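Local atomic coordinates of Polyphosphate:AMP phosphotransferase (Pseudomonas aeruginosa PAO1, PDB entry 3CZP), a protein that transfers phosphate from inorganic polyphosphate to AMP to make ADP, and less efficiently to GMP, using magnesium. Residues 86-91 / 397-402; 403-408 / 488-493. All coordinates share one frame; numbering follows the deposited sequence. Where two conformers were deposited one is given.

Interaction 1: 86-91 / 397-402; sequences ERPPQW and EQLSEY
The loop from Glu86 to Gln90 runs across the last turn of the helix that carries Gln398 and Tyr402, closest at Pro88 and Tyr402, whose CA atoms are 5.5 Å apart, and a type I beta turn from Pro88 to Trp91 then carries the chain into helix 91-96. Tyr402 makes the largest contribution. With its CG anti to the backbone N (chi1 -172°), the ring lies flat against the loop backbone, and the peptide joining Arg87 to Pro88 lies over one face. Pro88 CA makes a CH-pi contact there, 3.9 Å from the ring centroid and 21° off the normal. The phenol OH comes to 3.3 Å from Glu86 C, its hydrogen bond goes to Leu85 O, and Arg357 adds a cation-pi contact to the ring. The two segments belong to the two fused PPK2 domains, so this contact joins the N-terminal domain, which seems to be catalytically inactive, to the C-terminal one within a single chain. Next to the ring, Pro88 CB packs on Tyr402 CB at 3.8 Å, while Pro88 CG meets Leu399 CD2 at 3.9 Å. Farther along, the amides of Gln90 and Gln398 lie in nearly parallel planes, 5° apart, without bonding to each other; Gln90 OE1 accepts from Trp94 NE1. A water instead links the Gln398 side chain to the Gln90 backbone, accepting from Gln398 NE2 (2.6 Å) and Gln90 N (2.9 Å).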
loop_
_atom_site.group_PDB
_atom_site.type_symbol
_atom_site.label_atom_id
_atom_site.label_comp_id
_atom_site.label_asym_id
_atom_site.label_seq_id
_atom_site.Cartn_x
_atom_site.Cartn_y
_atom_site.Cartn_z
ATOM N N GLU A 86 11.098 -5.395 -10.023
ATOM C CA GLU A 86 12.283 -4.766 -9.399
ATOM C C GLU A 86 12.485 -5.098 -7.898
ATOM O O GLU A 86 13.366 -4.530 -7.232
ATOM C CB GLU A 86 12.183 -3.248 -9.547
ATOM C CG GLU A 86 12.275 -2.755 -10.993
ATOM C CD GLU A 86 13.505 -3.276 -11.736
ATOM O OE1 GLU A 86 14.556 -3.489 -11.074
ATOM O OE2 GLU A 86 13.418 -3.488 -12.983
ATOM N N ARG A 87 11.699 -6.032 -7.407
ATOM C CA ARG A 87 11.796 -6.491 -6.036
ATOM C C ARG A 87 11.918 -8.041 -5.985
ATOM O O ARG A 87 11.616 -8.714 -6.957
ATOM C CB ARG A 87 10.575 -5.997 -5.275
ATOM C CG ARG A 87 10.643 -4.497 -4.971
ATOM C CD ARG A 87 9.424 -3.981 -4.283
ATOM N NE ARG A 87 9.526 -2.580 -3.959
ATOM C CZ ARG A 87 9.401 -1.577 -4.821
ATOM N NH1 ARG A 87 9.229 -1.801 -6.100
ATOM N NH2 ARG A 87 9.571 -0.350 -4.392
ATOM N N PRO A 88 12.340 -8.610 -4.838
ATOM C CA PRO A 88 12.444 -10.066 -4.806
ATOM C C PRO A 88 11.114 -10.758 -5.119
ATOM O O PRO A 88 10.065 -10.153 -4.900
ATOM C CB PRO A 88 12.915 -10.357 -3.400
ATOM C CG PRO A 88 13.527 -9.014 -2.914
ATOM C CD PRO A 88 12.772 -7.979 -3.570
ATOM N N PRO A 89 11.173 -11.912 -5.810
ATOM C CA PRO A 89 9.974 -12.600 -6.284
ATOM C C PRO A 89 8.854 -12.775 -5.275
ATOM O O PRO A 89 7.706 -12.786 -5.689
ATOM C CB PRO A 89 10.484 -13.988 -6.740
ATOM C CG PRO A 89 11.939 -13.992 -6.546
ATOM C CD PRO A 89 12.381 -12.569 -6.356
ATOM N N GLN A 90 9.191 -12.965 -4.013
ATOM C CA GLN A 90 8.212 -13.197 -2.953
ATOM C C GLN A 90 7.348 -11.934 -2.593
ATOM O O GLN A 90 6.185 -12.059 -2.159
ATOM C CB GLN A 90 8.936 -13.702 -1.685
ATOM C CG GLN A 90 7.988 -14.525 -0.763
ATOM C CD GLN A 90 8.689 -15.254 0.363
ATOM O OE1 GLN A 90 8.893 -14.673 1.414
ATOM N NE2 GLN A 90 8.980 -16.571 0.179
ATOM N N TRP A 91 7.912 -10.748 -2.811
ATOM C CA TRP A 91 7.285 -9.478 -2.454
ATOM C C TRP A 91 5.872 -9.341 -3.005
ATOM O O TRP A 91 4.974 -8.872 -2.331
ATOM C CB TRP A 91 8.185 -8.348 -2.955
ATOM C CG TRP A 91 7.726 -6.965 -2.584
ATOM C CD1 TRP A 91 8.001 -6.274 -1.416
ATOM C CD2 TRP A 91 6.970 -6.087 -3.404
ATOM N NE1 TRP A 91 7.414 -5.038 -1.468
ATOM C CE2 TRP A 91 6.787 -4.893 -2.680
ATOM C CE3 TRP A 91 6.505 -6.157 -4.707
ATOM C CZ2 TRP A 91 6.106 -3.801 -3.217
ATOM C CZ3 TRP A 91 5.809 -5.100 -5.227
ATOM C CH2 TRP A 91 5.613 -3.933 -4.498
ATOM N N GLU A 397 17.655 -14.447 3.361
ATOM C CA GLU A 397 18.131 -15.239 2.223
ATOM C C GLU A 397 17.405 -14.920 0.940
ATOM O O GLU A 397 18.037 -14.881 -0.110
ATOM C CB GLU A 397 18.005 -16.713 2.539
ATOM C CG GLU A 397 18.316 -17.624 1.417
ATOM C CD GLU A 397 18.109 -19.097 1.796
ATOM O OE1 GLU A 397 16.926 -19.507 2.000
ATOM O OE2 GLU A 397 19.143 -19.804 1.896
ATOM N N GLN A 398 16.077 -14.746 1.017
ATOM C CA GLN A 398 15.278 -14.290 -0.132
ATOM C C GLN A 398 15.843 -12.954 -0.658
ATOM O O GLN A 398 15.957 -12.741 -1.851
ATOM C CB GLN A 398 13.770 -14.126 0.213
ATOM C CG GLN A 398 12.897 -15.396 0.543
ATOM C CD GLN A 398 12.768 -16.347 -0.662
ATOM O OE1 GLN A 398 13.266 -17.484 -0.612
ATOM N NE2 GLN A 398 12.105 -15.886 -1.750
ATOM N N LEU A 399 16.153 -12.026 0.238
ATOM C CA LEU A 399 16.665 -10.717 -0.135
ATOM C C LEU A 399 18.065 -10.893 -0.813
ATOM O O LEU A 399 18.313 -10.379 -1.898
ATOM C CB LEU A 399 16.746 -9.795 1.098
ATOM C CG LEU A 399 15.485 -9.451 1.904
ATOM C CD1 LEU A 399 15.864 -8.460 3.054
ATOM C CD2 LEU A 399 14.297 -8.926 0.943
ATOM N N SER A 400 18.970 -11.609 -0.162
ATOM C CA SER A 400 20.323 -11.875 -0.692
ATOM C C SER A 400 20.287 -12.476 -2.098
ATOM O O SER A 400 21.039 -12.074 -2.986
ATOM C CB SER A 400 21.056 -12.840 0.245
ATOM O OG SER A 400 22.408 -13.022 -0.130
ATOM N N GLU A 401 19.421 -13.466 -2.270
ATOM C CA GLU A 401 19.297 -14.194 -3.520
ATOM C C GLU A 401 18.902 -13.300 -4.681
ATOM O O GLU A 401 19.281 -13.543 -5.823
ATOM C CB GLU A 401 18.311 -15.351 -3.347
ATOM C CG GLU A 401 18.980 -16.522 -2.619
ATOM C CD GLU A 401 18.199 -17.849 -2.590
ATOM O OE1 GLU A 401 16.992 -17.925 -2.958
ATOM O OE2 GLU A 401 18.859 -18.823 -2.150
ATOM N N TYR A 402 18.141 -12.255 -4.395
ATOM C CA TYR A 402 17.742 -11.303 -5.410
ATOM C C TYR A 402 18.854 -10.258 -5.650
ATOM O O TYR A 402 18.803 -9.520 -6.597
ATOM C CB TYR A 402 16.387 -10.655 -5.006
ATOM C CG TYR A 402 15.813 -9.805 -6.107
ATOM C CD1 TYR A 402 15.260 -10.373 -7.231
ATOM C CD2 TYR A 402 15.877 -8.438 -6.037
ATOM C CE1 TYR A 402 14.769 -9.597 -8.207
ATOM C CE2 TYR A 402 15.418 -7.666 -7.044
ATOM C CZ TYR A 402 14.837 -8.241 -8.116
ATOM O OH TYR A 402 14.371 -7.431 -9.156
HETATM O O HOH W 1 11.818 -13.564 -2.916
#

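Interaction 2: 403-408 / 488-493; sequences GIIVVK and DAIEAA
Ile405 and Val407, two apart in strand 404-412 and turned to the same face, pack against Ala489, Ile490 and Ala493 of helix 475-496 in a wholly apolar contact. This is a helix laid on the parallel five-stranded sheet, order 2-3-1-4-5, of the C-terminal PPK2 domain, which belongs to the P-loop NTPase clan. The short segments run nearly antiparallel, at 151° between their directions, and their axes approach to 8.9 Å, consistent with the small side chains of Ala489 and Ala493 facing the strand.

Ile405 does most of the touching, and its two branches go to different places. CG1 stands anti to the carbonyl carbon (chi1 -55°) and carries CD1 toward the helix, where it meets Ala493 CB at 3.8 Å and Ile490 CG1 at 4.1 Å. The other branch, CG2, lies against Ala489 CB at 3.9 Å. Ala489 CB is thus shared by both strand residues, since Val407 also reaches it.

Around this core, strand 300-307 holds the strand by backbone hydrogen bonds, Ile405 pairing with Ser300 and Val302, and Val407 with Val302 and Val304. Leu301 of that same strand touches both Ile405 and Ile490. Ile490 also packs on Leu287, Leu290 and Ile291 of helix 273-292, and the two helices are tied on their polar sides by Arg286, which forms salt bridges with Asp488 and Glu491. Just after helix 382-402, Gly403 adopts a positive phi (104°) and closes the helix in a Schellman motif, before the chain enters the strand. The tightest carbon pair is Val407 CG2 against Ala489 CB, at 3.5 Å, closer than usual van der Waals contact.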
loop_
_atom_site.group_PDB
_atom_site.type_symbol
_atom_site.label_atom_id
_atom_site.label_comp_id
_atom_site.label_asym_id
_atom_site.label_seq_id
_atom_site.Cartn_x
_atom_site.Cartn_y
_atom_site.Cartn_z
ATOM N N GLY A 403 19.890 -10.224 -4.807
ATOM C CA GLY A 403 21.037 -9.281 -4.983
ATOM C C GLY A 403 20.995 -8.099 -4.001
ATOM O O GLY A 403 21.741 -7.139 -4.127
ATOM N N ILE A 404 20.111 -8.162 -3.010
ATOM C CA ILE A 404 20.060 -7.145 -1.969
ATOM C C ILE A 404 21.196 -7.397 -1.012
ATOM O O ILE A 404 21.410 -8.510 -0.551
ATOM C CB ILE A 404 18.694 -7.108 -1.218
ATOM C CG1 ILE A 404 17.541 -6.992 -2.254
ATOM C CG2 ILE A 404 18.699 -6.016 -0.172
ATOM C CD1 ILE A 404 16.149 -6.646 -1.693
ATOM N N ILE A 405 21.933 -6.326 -0.745
ATOM C CA ILE A 405 23.027 -6.300 0.213
ATOM C C ILE A 405 22.497 -6.007 1.592
ATOM O O ILE A 405 22.010 -4.943 1.847
ATOM C CB ILE A 405 24.061 -5.239 -0.203
ATOM C CG1 ILE A 405 24.537 -5.498 -1.646
ATOM C CG2 ILE A 405 25.282 -5.199 0.772
ATOM C CD1 ILE A 405 25.355 -4.369 -2.191
ATOM N N VAL A 406 22.624 -6.950 2.500
ATOM C CA VAL A 406 22.063 -6.819 3.826
ATOM C C VAL A 406 23.174 -6.635 4.901
ATOM O O VAL A 406 24.062 -7.508 5.090
ATOM C CB VAL A 406 21.207 -8.039 4.117
ATOM C CG1 VAL A 406 20.673 -8.000 5.527
ATOM C CG2 VAL A 406 20.087 -8.179 3.042
ATOM N N VAL A 407 23.126 -5.491 5.585
ATOM C CA VAL A 407 24.075 -5.173 6.645
ATOM C C VAL A 407 23.295 -4.979 7.951
ATOM O O VAL A 407 22.250 -4.346 7.933
ATOM C CB VAL A 407 24.917 -3.947 6.225
ATOM C CG1 VAL A 407 25.997 -3.706 7.224
ATOM C CG2 VAL A 407 25.613 -4.239 4.817
ATOM N N LYS A 408 23.767 -5.552 9.063
ATOM C CA LYS A 408 23.045 -5.538 10.343
ATOM C C LYS A 408 23.949 -5.093 11.504
ATOM O O LYS A 408 24.994 -5.687 11.745
ATOM C CB LYS A 408 22.536 -6.962 10.648
ATOM C CG LYS A 408 21.461 -7.492 9.706
ATOM C CD LYS A 408 20.941 -8.844 10.184
ATOM C CE LYS A 408 21.922 -9.987 9.997
ATOM N NZ LYS A 408 21.319 -11.404 10.213
ATOM N N ASP A 488 32.511 -2.009 3.001
ATOM C CA ASP A 488 33.109 -3.369 2.812
ATOM C C ASP A 488 32.061 -4.333 2.187
ATOM O O ASP A 488 32.392 -5.144 1.321
ATOM C CB ASP A 488 33.581 -3.999 4.140
ATOM C CG ASP A 488 34.786 -3.327 4.732
ATOM O OD1 ASP A 488 35.449 -2.517 4.040
ATOM O OD2 ASP A 488 35.078 -3.635 5.921
ATOM N N ALA A 489 30.810 -4.255 2.655
ATOM C CA ALA A 489 29.739 -5.143 2.164
ATOM C C ALA A 489 29.378 -4.911 0.678
ATOM O O ALA A 489 29.191 -5.857 -0.074
ATOM C CB ALA A 489 28.480 -5.072 3.068
ATOM N N ILE A 490 29.286 -3.658 0.257
ATOM C CA ILE A 490 29.059 -3.320 -1.174
ATOM C C ILE A 490 30.246 -3.762 -2.044
ATOM O O ILE A 490 30.058 -4.408 -3.062
ATOM C CB ILE A 490 28.817 -1.809 -1.391
ATOM C CG1 ILE A 490 27.572 -1.314 -0.626
ATOM C CG2 ILE A 490 28.655 -1.505 -2.871
ATOM C CD1 ILE A 490 27.427 0.247 -0.558
ATOM N N GLU A 491 31.479 -3.424 -1.664
ATOM C CA GLU A 491 32.627 -3.907 -2.427
ATOM C C GLU A 491 32.639 -5.440 -2.577
ATOM O O GLU A 491 32.950 -5.959 -3.648
ATOM C CB GLU A 491 33.931 -3.409 -1.790
ATOM C CG GLU A 491 34.085 -1.863 -1.867
ATOM C CD GLU A 491 35.458 -1.380 -1.412
ATOM O OE1 GLU A 491 36.317 -2.250 -1.101
ATOM O OE2 GLU A 491 35.665 -0.137 -1.376
ATOM N N ALA A 492 32.313 -6.144 -1.485
ATOM C CA ALA A 492 32.288 -7.585 -1.474
ATOM C C ALA A 492 31.321 -8.165 -2.491
ATOM O O ALA A 492 31.664 -9.139 -3.210
ATOM C CB ALA A 492 31.938 -8.106 -0.086
ATOM N N ALA A 493 30.106 -7.611 -2.485
ATOM C CA ALA A 493 29.066 -7.895 -3.444
ATOM C C ALA A 493 29.568 -7.721 -4.875
ATOM O O ALA A 493 29.357 -8.591 -5.718
ATOM C CB ALA A 493 27.885 -6.971 -3.210
#

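In the fold
The two contacts follow one another along the chain: helix 382-402 carries one side of interaction 1 and leads through Gly403 into strand 404-412 of interaction 2. Interaction 1 is partly buried and joins the two PPK2 domains, and combines an aromatic face, prolines, glutamine amides and a bridging water. Interaction 2 is buried within the C-terminal domain, between sheet and covering helix, and is purely aliphatic. Opposite faces of the strand serve them: Ile405 and Val407 turn to helix 475-496, while Ile404 packs its CD1 on Pro88 CG (3.7 Å) and Val406 CG2 approaches Leu399 CB. Ile404 N also probably hydrogen-bonds to Leu399 O.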